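Anaerobically-induced outer membrane porin OprE (Pseudomonas aeruginosa, PDB 4FRX) probably forms a channel through the outer membrane that lets small solutes pass, as a beta-barrel porin of the OprD family. Local coordinates at residues 295-309 with 334-348. Residues are numbered along the deposited sequence; the frame is centred on the assembly and turned at random.
Sequences HSIGAGYQILNGDSD and FQRAGERTWQVRYGY. With C8E ((hydroxyethyloxy)tri(ethyloxy)octane), chain E.
Arg340 reaches Asn305 because its chain bends at CG (chi2 98°). CG of Asn305 lies beside its own backbone N, and this brings OD1 to the end of the guanidinium. Asn305 OD1 takes two bonds there, 2.7 Å from Arg340 NH1 and 3.0 Å from Arg340 NH2. Both lie in the guanidinium plane, but only NH1 uses a lone pair of OD1; NH2 comes from above the amide plane. A weak bond from Arg340 NH2 to Leu304 O and Ile303 CG2 over one guanidinium face further limit its rotation.

At the other end, Tyr346 extends with CG anti to the backbone N (chi1 176°). Tyr346 OH meets His295 ND1 at the imidazole edge, 2.5 Å away; either atom may be the donor. Tyr348 CE1 lies over the imidazole face, the two planes 47° apart. A bound C8E detergent lies against this aromatic cluster, its C2 over one face of the Tyr348 ring and also near Tyr346 OH and His295 CE1. Between the two ends, Tyr301 CD1 packs on Trp342 CB at 3.5 Å.

The antiparallel ladder runs from His295–Tyr348 to Ile303–Arg340, with hydrogen-bonded pairs from Ser296–Gly347 to Gln302–Thr341. Leu304 N to Glu339 O extends it into the type II turn Arg336–Glu339. There Ala337 N donates to Asp309 OD1, 2.9 Å away and met from above the carboxylate plane. One water accepts from Gln302 NE2 and Thr341 OG1 and donates to Phe334 O and Glu339 O. Gln302 NE2 also binds Thr327 OG1.

On the Gln343 face, Gln343 OE1 accepts from NE and NH2 of Arg345, while Gln343 NE2 bonds to Ile326 O. Strands 295-305 and 340-349 are neighbours in the antiparallel wall of the porin barrel. Strand 280-292 pairs with the other edge of 295-305, and strand 358-370 with that of 340-349.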
ATOM      1  N   HIS A 295       3.741 -25.450   5.508  1.00 15.70           N
ATOM      2  CA  HIS A 295       4.601 -24.902   4.464  1.00 18.05           C
ATOM      3  C   HIS A 295       3.776 -24.176   3.415  1.00 21.38           C
ATOM      4  O   HIS A 295       2.724 -24.660   2.997  1.00 16.75           O
ATOM      5  CB  HIS A 295       5.373 -26.012   3.741  1.00 19.36           C
ATOM      6  CG  HIS A 295       6.268 -26.825   4.623  1.00 21.14           C
ATOM      7  ND1 HIS A 295       7.538 -26.418   4.971  1.00 20.42           N
ATOM      8  CD2 HIS A 295       6.098 -28.048   5.184  1.00 21.56           C
ATOM      9  CE1 HIS A 295       8.101 -27.340   5.733  1.00 24.75           C
ATOM     10  NE2 HIS A 295       7.250 -28.339   5.876  1.00 18.34           N
ATOM     11  N   SER A 296       4.275 -23.032   2.959  1.00 21.92           N
ATOM     12  CA  SER A 296       3.717 -22.398   1.774  1.00 20.61           C
ATOM     13  C   SER A 296       4.834 -22.176   0.761  1.00 16.06           C
ATOM     14  O   SER A 296       5.906 -21.670   1.095  1.00 18.74           O
ATOM     15  CB  SER A 296       3.005 -21.080   2.115  1.00 26.94           C
ATOM     16  OG  SER A 296       3.913 -20.106   2.605  1.00 34.27           O
ATOM     17  N   ILE A 297       4.587 -22.592  -0.471  1.00 13.32           N
ATOM     18  CA  ILE A 297       5.555 -22.389  -1.534  1.00 14.17           C
ATOM     19  C   ILE A 297       4.864 -21.701  -2.713  1.00 14.78           C
ATOM     20  O   ILE A 297       3.810 -22.132  -3.174  1.00 13.39           O
ATOM     21  CB  ILE A 297       6.246 -23.720  -1.947  1.00 22.92           C
ATOM     22  CG1 ILE A 297       7.394 -23.452  -2.919  1.00 32.00           C
ATOM     23  CG2 ILE A 297       5.254 -24.699  -2.539  1.00 28.61           C
ATOM     24  CD1 ILE A 297       8.638 -22.895  -2.250  1.00 47.30           C
ATOM     25  N   GLY A 298       5.462 -20.609  -3.183  1.00 20.43           N
ATOM     26  CA  GLY A 298       4.858 -19.821  -4.243  1.00 20.13           C
ATOM     27  C   GLY A 298       5.789 -19.495  -5.400  1.00  8.18           C
ATOM     28  O   GLY A 298       7.009 -19.429  -5.243  1.00 12.94           O
ATOM     29  N   ALA A 299       5.202 -19.306  -6.571  1.00  8.23           N
ATOM     30  CA  ALA A 299       5.956 -18.881  -7.747  1.00 13.31           C
ATOM     31  C   ALA A 299       5.115 -17.904  -8.553  1.00  8.66           C
ATOM     32  O   ALA A 299       3.936 -18.125  -8.747  1.00  9.63           O
ATOM     33  CB  ALA A 299       6.349 -20.080  -8.600  1.00 14.53           C
ATOM     34  N   GLY A 300       5.723 -16.819  -9.035  1.00 11.09           N
ATOM     35  CA  GLY A 300       4.938 -15.795  -9.705  1.00 15.64           C
ATOM     36  C   GLY A 300       5.677 -15.151 -10.862  1.00  6.87           C
ATOM     37  O   GLY A 300       6.898 -15.202 -10.919  1.00 10.73           O
ATOM     38  N   TYR A 301       4.930 -14.546 -11.779  1.00  6.82           N
ATOM     39  CA  TYR A 301       5.543 -13.831 -12.883  1.00  9.35           C
ATOM     40  C   TYR A 301       4.728 -12.592 -13.155  1.00  8.79           C
ATOM     41  O   TYR A 301       3.510 -12.604 -13.028  1.00  8.36           O
ATOM     42  CB  TYR A 301       5.639 -14.713 -14.131  1.00 13.84           C
ATOM     43  CG  TYR A 301       6.755 -14.289 -15.052  1.00 12.82           C
ATOM     44  CD1 TYR A 301       8.048 -14.756 -14.865  1.00 13.70           C
ATOM     45  CD2 TYR A 301       6.525 -13.393 -16.089  1.00 11.87           C
ATOM     46  CE1 TYR A 301       9.084 -14.354 -15.693  1.00 19.23           C
ATOM     47  CE2 TYR A 301       7.559 -12.997 -16.928  1.00 13.78           C
ATOM     48  CZ  TYR A 301       8.831 -13.477 -16.723  1.00 20.00           C
ATOM     49  OH  TYR A 301       9.857 -13.068 -17.556  1.00 19.20           O
ATOM     50  N   GLN A 302       5.418 -11.504 -13.482  1.00 12.61           N
ATOM     51  CA  GLN A 302       4.770 -10.247 -13.800  1.00  7.08           C
ATOM     52  C   GLN A 302       5.421  -9.632 -15.036  1.00  4.31           C
ATOM     53  O   GLN A 302       6.632  -9.599 -15.135  1.00  8.92           O
ATOM     54  CB  GLN A 302       4.954  -9.293 -12.630  1.00 10.43           C
ATOM     55  CG  GLN A 302       4.363  -7.916 -12.851  1.00  5.93           C
ATOM     56  CD  GLN A 302       4.478  -7.091 -11.604  1.00  6.87           C
ATOM     57  OE1 GLN A 302       3.654  -7.208 -10.700  1.00 12.08           O
ATOM     58  NE2 GLN A 302       5.545  -6.291 -11.517  1.00 10.49           N
ATOM     59  N   ILE A 303       4.599  -9.127 -15.949  1.00  4.24           N
ATOM     60  CA  ILE A 303       5.086  -8.509 -17.167  1.00  9.07           C
ATOM     61  C   ILE A 303       4.555  -7.081 -17.277  1.00 11.23           C
ATOM     62  O   ILE A 303       3.349  -6.869 -17.223  1.00 10.26           O
ATOM     63  CB  ILE A 303       4.611  -9.311 -18.393  1.00  4.60           C
ATOM     64  CG1 ILE A 303       5.161 -10.741 -18.325  1.00 11.39           C
ATOM     65  CG2 ILE A 303       4.999  -8.593 -19.698  1.00  6.50           C
ATOM     66  CD1 ILE A 303       4.556 -11.666 -19.369  1.00 20.72           C
ATOM     67  N   LEU A 304       5.457  -6.109 -17.435  1.00  8.26           N
ATOM     68  CA  LEU A 304       5.070  -4.723 -17.687  1.00  7.34           C
ATOM     69  C   LEU A 304       5.417  -4.355 -19.109  1.00  5.39           C
ATOM     70  O   LEU A 304       6.574  -4.465 -19.506  1.00 10.30           O
ATOM     71  CB  LEU A 304       5.851  -3.768 -16.786  1.00  4.16           C
ATOM     72  CG  LEU A 304       5.774  -4.023 -15.289  1.00 11.82           C
ATOM     73  CD1 LEU A 304       6.265  -2.781 -14.538  1.00 15.65           C
ATOM     74  CD2 LEU A 304       4.363  -4.357 -14.905  1.00 10.73           C
ATOM     75  N   ASN A 305       4.430  -3.889 -19.864  1.00  5.68           N
ATOM     76  CA  ASN A 305       4.668  -3.420 -21.239  1.00  6.00           C
ATOM     77  C   ASN A 305       4.214  -1.978 -21.369  1.00 12.82           C
ATOM     78  O   ASN A 305       3.367  -1.518 -20.590  1.00 11.49           O
ATOM     79  CB  ASN A 305       3.908  -4.291 -22.244  1.00 11.97           C
ATOM     80  CG  ASN A 305       4.544  -5.657 -22.436  1.00 12.95           C
ATOM     81  OD1 ASN A 305       5.764  -5.793 -22.403  1.00 17.40           O
ATOM     82  ND2 ASN A 305       3.720  -6.668 -22.666  1.00 14.52           N
ATOM     83  N   GLY A 306       4.773  -1.264 -22.343  1.00  8.50           N
ATOM     84  CA  GLY A 306       4.480   0.154 -22.516  1.00  9.88           C
ATOM     85  C   GLY A 306       5.671   1.021 -22.120  1.00 12.59           C
ATOM     86  O   GLY A 306       6.615   0.549 -21.474  1.00 11.73           O
ATOM     87  N   ASP A 307       5.614   2.298 -22.478  1.00  8.03           N
ATOM     88  CA  ASP A 307       6.713   3.220 -22.220  1.00  8.66           C
ATOM     89  C   ASP A 307       6.782   3.787 -20.803  1.00 14.98           C
ATOM     90  O   ASP A 307       7.806   4.334 -20.416  1.00 11.77           O
ATOM     91  CB  ASP A 307       6.642   4.416 -23.172  1.00  8.40           C
ATOM     92  CG  ASP A 307       6.876   4.036 -24.610  1.00 23.51           C
ATOM     93  OD1 ASP A 307       7.486   2.971 -24.856  1.00 26.62           O
ATOM     94  OD2 ASP A 307       6.447   4.815 -25.492  1.00 25.20           O
ATOM     95  N   SER A 308       5.697   3.718 -20.039  1.00 10.84           N
ATOM     96  CA  SER A 308       5.732   4.327 -18.705  1.00  6.57           C
ATOM     97  C   SER A 308       5.861   3.262 -17.631  1.00 10.86           C
ATOM     98  O   SER A 308       5.497   2.097 -17.850  1.00  7.15           O
ATOM     99  CB  SER A 308       4.486   5.175 -18.446  1.00  3.92           C
ATOM    100  OG  SER A 308       3.426   4.373 -17.936  1.00 10.12           O
ATOM    101  N   ASP A 309       6.406   3.662 -16.486  1.00 14.78           N
ATOM    102  CA  ASP A 309       6.340   2.840 -15.280  1.00 11.26           C
ATOM    103  C   ASP A 309       4.885   2.581 -14.938  1.00  9.23           C
ATOM    104  O   ASP A 309       3.968   3.242 -15.437  1.00 10.82           O
ATOM    105  CB  ASP A 309       6.981   3.546 -14.081  1.00  8.36           C
ATOM    106  CG  ASP A 309       8.477   3.787 -14.247  1.00 12.76           C
ATOM    107  OD1 ASP A 309       9.099   3.355 -15.250  1.00  9.56           O
ATOM    108  OD2 ASP A 309       9.032   4.423 -13.335  1.00 10.93           O
ATOM    109  N   PHE A 334       9.656  -3.228  -8.474  1.00  9.79           N
ATOM    110  CA  PHE A 334       9.815  -3.827  -9.813  1.00 10.69           C
ATOM    111  C   PHE A 334       8.763  -3.307 -10.798  1.00  8.89           C
ATOM    112  O   PHE A 334       8.183  -4.063 -11.566  1.00  8.79           O
ATOM    113  CB  PHE A 334       9.785  -5.364  -9.714  1.00  9.37           C
ATOM    114  CG  PHE A 334      10.891  -5.916  -8.871  1.00  7.45           C
ATOM    115  CD1 PHE A 334      10.854  -5.782  -7.484  1.00  9.16           C
ATOM    116  CD2 PHE A 334      11.985  -6.524  -9.457  1.00  8.42           C
ATOM    117  CE1 PHE A 334      11.891  -6.255  -6.690  1.00 11.04           C
ATOM    118  CE2 PHE A 334      13.024  -7.009  -8.675  1.00 13.88           C
ATOM    119  CZ  PHE A 334      12.982  -6.870  -7.287  1.00 10.37           C
ATOM    120  N   GLN A 335       8.565  -1.996 -10.775  1.00  4.79           N
ATOM    121  CA  GLN A 335       7.434  -1.366 -11.424  1.00 12.67           C
ATOM    122  C   GLN A 335       7.851  -0.552 -12.640  1.00 11.61           C
ATOM    123  O   GLN A 335       7.048   0.187 -13.201  1.00 14.09           O
ATOM    124  CB  GLN A 335       6.690  -0.490 -10.406  1.00 16.49           C
ATOM    125  CG  GLN A 335       7.229   0.929 -10.218  1.00 11.70           C
ATOM    126  CD  GLN A 335       8.676   0.996  -9.728  1.00 21.21           C
ATOM    127  OE1 GLN A 335       9.258  -0.003  -9.295  1.00 13.75           O
ATOM    128  NE2 GLN A 335       9.264   2.192  -9.801  1.00 19.24           N
ATOM    129  N   ARG A 336       9.103  -0.718 -13.063  1.00 11.91           N
ATOM    130  CA  ARG A 336       9.692   0.132 -14.094  1.00 17.47           C
ATOM    131  C   ARG A 336       9.277  -0.290 -15.493  1.00 14.70           C
ATOM    132  O   ARG A 336       9.054  -1.466 -15.749  1.00 12.38           O
ATOM    133  CB  ARG A 336      11.219   0.096 -14.004  1.00 17.42           C
ATOM    134  CG  ARG A 336      11.775   0.391 -12.603  1.00 13.86           C
ATOM    135  CD  ARG A 336      13.275   0.116 -12.587  1.00 23.41           C
ATOM    136  NE  ARG A 336      13.771  -0.224 -11.255  1.00 34.39           N
ATOM    137  CZ  ARG A 336      14.217   0.664 -10.371  1.00 40.24           C
ATOM    138  NH1 ARG A 336      14.229   1.958 -10.671  1.00 42.56           N
ATOM    139  NH2 ARG A 336      14.652   0.257  -9.185  1.00 27.56           N
ATOM    140  N   ALA A 337       9.189   0.681 -16.397  1.00  8.48           N
ATOM    141  CA  ALA A 337       8.844   0.421 -17.798  1.00  7.59           C
ATOM    142  C   ALA A 337       9.623  -0.736 -18.418  1.00  8.41           C
ATOM    143  O   ALA A 337      10.851  -0.732 -18.408  1.00  7.87           O
ATOM    144  CB  ALA A 337       9.063   1.682 -18.636  1.00  6.10           C
ATOM    145  N   GLY A 338       8.892  -1.719 -18.950  1.00  8.21           N
ATOM    146  CA  GLY A 338       9.486  -2.846 -19.644  1.00  8.86           C
ATOM    147  C   GLY A 338       9.810  -4.049 -18.782  1.00 11.50           C
ATOM    148  O   GLY A 338      10.039  -5.135 -19.296  1.00  9.41           O
ATOM    149  N   GLU A 339       9.791  -3.878 -17.470  1.00  8.78           N
ATOM    150  CA  GLU A 339      10.366  -4.877 -16.576  1.00  6.30           C
ATOM    151  C   GLU A 339       9.527  -6.168 -16.484  1.00  7.01           C
ATOM    152  O   GLU A 339       8.325  -6.123 -16.253  1.00  6.29           O
ATOM    153  CB  GLU A 339      10.563  -4.261 -15.190  1.00 12.92           C
ATOM    154  CG  GLU A 339      11.410  -5.093 -14.239  1.00 11.02           C
ATOM    155  CD  GLU A 339      11.788  -4.335 -12.975  1.00 10.77           C
ATOM    156  OE1 GLU A 339      11.244  -3.226 -12.725  1.00  9.02           O
ATOM    157  OE2 GLU A 339      12.650  -4.850 -12.226  1.00 11.76           O
ATOM    158  N   ARG A 340      10.181  -7.311 -16.674  1.00 10.23           N
ATOM    159  CA  ARG A 340       9.567  -8.601 -16.402  1.00 12.90           C
ATOM    160  C   ARG A 340      10.212  -9.132 -15.145  1.00  7.97           C
ATOM    161  O   ARG A 340      11.425  -9.078 -15.019  1.00 10.82           O
ATOM    162  CB  ARG A 340       9.847  -9.587 -17.541  1.00 12.75           C
ATOM    163  CG  ARG A 340       9.108  -9.309 -18.833  1.00 13.24           C
ATOM    164  CD  ARG A 340       9.953  -8.568 -19.856  1.00 15.89           C
ATOM    165  NE  ARG A 340       9.248  -8.541 -21.140  1.00 16.21           N
ATOM    166  CZ  ARG A 340       8.269  -7.689 -21.421  1.00 21.60           C
ATOM    167  NH1 ARG A 340       7.660  -7.744 -22.595  1.00 23.39           N
ATOM    168  NH2 ARG A 340       7.893  -6.783 -20.520  1.00 21.12           N
ATOM    169  N   THR A 341       9.406  -9.688 -14.237  1.00 10.18           N
ATOM    170  CA  THR A 341       9.903 -10.111 -12.939  1.00  8.48           C
ATOM    171  C   THR A 341       9.380 -11.498 -12.585  1.00  4.37           C
ATOM    172  O   THR A 341       8.184 -11.728 -12.617  1.00  8.57           O
ATOM    173  CB  THR A 341       9.470  -9.114 -11.838  1.00  8.54           C
ATOM    174  OG1 THR A 341       9.898  -7.792 -12.194  1.00 13.81           O
ATOM    175  CG2 THR A 341      10.084  -9.472 -10.496  1.00  8.13           C
ATOM    176  N   TRP A 342      10.280 -12.424 -12.265  1.00  7.15           N
ATOM    177  CA  TRP A 342       9.861 -13.687 -11.678  1.00  9.69           C
ATOM    178  C   TRP A 342      10.145 -13.693 -10.176  1.00  4.89           C
ATOM    179  O   TRP A 342      10.999 -12.953  -9.693  1.00  5.78           O
ATOM    180  CB  TRP A 342      10.516 -14.887 -12.375  1.00  9.49           C
ATOM    181  CG  TRP A 342      12.011 -14.994 -12.262  1.00 12.81           C
ATOM    182  CD1 TRP A 342      12.930 -14.543 -13.168  1.00 14.74           C
ATOM    183  CD2 TRP A 342      12.762 -15.645 -11.226  1.00 12.17           C
ATOM    184  NE1 TRP A 342      14.204 -14.852 -12.751  1.00 12.24           N
ATOM    185  CE2 TRP A 342      14.132 -15.522 -11.558  1.00 14.02           C
ATOM    186  CE3 TRP A 342      12.419 -16.289 -10.029  1.00 11.41           C
ATOM    187  CZ2 TRP A 342      15.150 -16.036 -10.754  1.00 15.69           C
ATOM    188  CZ3 TRP A 342      13.447 -16.801  -9.225  1.00 16.15           C
ATOM    189  CH2 TRP A 342      14.787 -16.671  -9.597  1.00 19.02           C
ATOM    190  N   GLN A 343       9.411 -14.503  -9.437  1.00 10.94           N
ATOM    191  CA  GLN A 343       9.614 -14.549  -8.001  1.00 10.67           C
ATOM    192  C   GLN A 343       9.287 -15.918  -7.448  1.00 10.45           C
ATOM    193  O   GLN A 343       8.462 -16.647  -8.001  1.00  8.43           O
ATOM    194  CB  GLN A 343       8.764 -13.490  -7.299  1.00  7.00           C
ATOM    195  CG  GLN A 343       7.258 -13.737  -7.418  1.00  8.34           C
ATOM    196  CD  GLN A 343       6.458 -12.704  -6.666  1.00  9.41           C
ATOM    197  OE1 GLN A 343       6.004 -12.941  -5.547  1.00 13.37           O
ATOM    198  NE2 GLN A 343       6.281 -11.547  -7.277  1.00  7.36           N
ATOM    199  N   VAL A 344       9.959 -16.261  -6.360  1.00  9.36           N
ATOM    200  CA  VAL A 344       9.642 -17.463  -5.611  1.00 12.64           C
ATOM    201  C   VAL A 344       9.457 -17.100  -4.153  1.00 10.09           C
ATOM    202  O   VAL A 344      10.148 -16.220  -3.626  1.00 10.80           O
ATOM    203  CB  VAL A 344      10.724 -18.555  -5.781  1.00 10.88           C
ATOM    204  CG1 VAL A 344      10.776 -18.997  -7.231  1.00 12.35           C
ATOM    205  CG2 VAL A 344      12.079 -18.050  -5.331  1.00 17.74           C
ATOM    206  N   ARG A 345       8.501 -17.760  -3.511  1.00 10.81           N
ATOM    207  CA  ARG A 345       8.181 -17.478  -2.121  1.00 10.54           C
ATOM    208  C   ARG A 345       8.215 -18.755  -1.301  1.00 13.05           C
ATOM    209  O   ARG A 345       7.815 -19.807  -1.782  1.00 14.24           O
ATOM    210  CB  ARG A 345       6.774 -16.896  -2.016  1.00 15.95           C
ATOM    211  CG  ARG A 345       6.573 -15.599  -2.759  1.00  9.64           C
ATOM    212  CD  ARG A 345       5.184 -15.040  -2.476  1.00  9.30           C
ATOM    213  NE  ARG A 345       4.993 -13.803  -3.212  1.00 11.67           N
ATOM    214  CZ  ARG A 345       4.039 -12.919  -2.959  1.00 16.12           C
ATOM    215  NH1 ARG A 345       3.179 -13.132  -1.965  1.00 18.59           N
ATOM    216  NH2 ARG A 345       3.958 -11.816  -3.694  1.00 16.90           N
ATOM    217  N   TYR A 346       8.697 -18.654  -0.070  1.00  9.15           N
ATOM    218  CA  TYR A 346       8.571 -19.746   0.888  1.00  8.91           C
ATOM    219  C   TYR A 346       8.148 -19.214   2.253  1.00 13.17           C
ATOM    220  O   TYR A 346       8.656 -18.192   2.727  1.00 12.03           O
ATOM    221  CB  TYR A 346       9.857 -20.556   1.047  1.00 13.37           C
ATOM    222  CG  TYR A 346       9.703 -21.610   2.121  1.00 16.14           C
ATOM    223  CD1 TYR A 346       8.927 -22.738   1.900  1.00 18.14           C
ATOM    224  CD2 TYR A 346      10.290 -21.452   3.375  1.00 18.97           C
ATOM    225  CE1 TYR A 346       8.752 -23.698   2.885  1.00 17.15           C
ATOM    226  CE2 TYR A 346      10.126 -22.409   4.368  1.00 22.21           C
ATOM    227  CZ  TYR A 346       9.358 -23.533   4.113  1.00 22.95           C
ATOM    228  OH  TYR A 346       9.187 -24.491   5.092  1.00 18.25           O
ATOM    229  N   GLY A 347       7.236 -19.934   2.893  1.00 12.33           N
ATOM    230  CA  GLY A 347       6.833 -19.606   4.249  1.00 16.79           C
ATOM    231  C   GLY A 347       6.627 -20.829   5.116  1.00 13.05           C
ATOM    232  O   GLY A 347       6.355 -21.918   4.616  1.00 13.38           O
ATOM    233  N   TYR A 348       6.781 -20.654   6.423  1.00 18.53           N
ATOM    234  CA  TYR A 348       6.476 -21.723   7.369  1.00 20.28           C
ATOM    235  C   TYR A 348       5.793 -21.162   8.598  1.00 13.52           C
ATOM    236  O   TYR A 348       6.278 -20.200   9.200  1.00 15.11           O
ATOM    237  CB  TYR A 348       7.728 -22.491   7.790  1.00 17.59           C
ATOM    238  CG  TYR A 348       7.386 -23.755   8.564  1.00 19.05           C
ATOM    239  CD1 TYR A 348       6.764 -24.822   7.925  1.00 22.40           C
ATOM    240  CD2 TYR A 348       7.655 -23.869   9.921  1.00 17.96           C
ATOM    241  CE1 TYR A 348       6.437 -25.973   8.600  1.00 28.28           C
ATOM    242  CE2 TYR A 348       7.329 -25.034  10.618  1.00 20.41           C
ATOM    243  CZ  TYR A 348       6.719 -26.081   9.939  1.00 27.27           C
ATOM    244  OH  TYR A 348       6.374 -27.248  10.581  1.00 32.38           O
TER
HETATM  245  C1  C8E E 503      11.342 -27.233   8.610  1.00 38.19           C
HETATM  246  C2  C8E E 503      10.654 -25.889   8.402  1.00 37.24           C
HETATM  247  C3  C8E E 503      11.476 -24.752   9.006  1.00 36.23           C
HETATM  248  C4  C8E E 503      11.446 -23.526   8.102  1.00 32.82           C
HETATM  249  C5  C8E E 503      12.797 -22.829   8.077  1.00 34.88           C
HETATM  250  C6  C8E E 503      12.741 -21.558   8.917  1.00 33.31           C
HETATM  251  C7  C8E E 503      14.128 -20.965   9.146  1.00 26.52           C
HETATM  252  C8  C8E E 503      14.007 -19.489   9.485  1.00 32.38           C
HETATM  253  O9  C8E E 503      14.871 -19.157  10.545  1.00 35.77           O
HETATM  254  C10 C8E E 503      16.006 -18.454  10.103  1.00 31.84           C
HETATM  255  C11 C8E E 503      16.379 -17.406  11.145  1.00 28.70           C
HETATM  256  O   HOH W   1       7.849  -6.309 -13.297  1.00 11.25           O
HETATM  257  O   HOH W   2       5.961  -0.875 -19.151  1.00 10.56           O
HETATM  258  O   HOH W   3       7.708   4.521 -10.807  1.00 15.98           O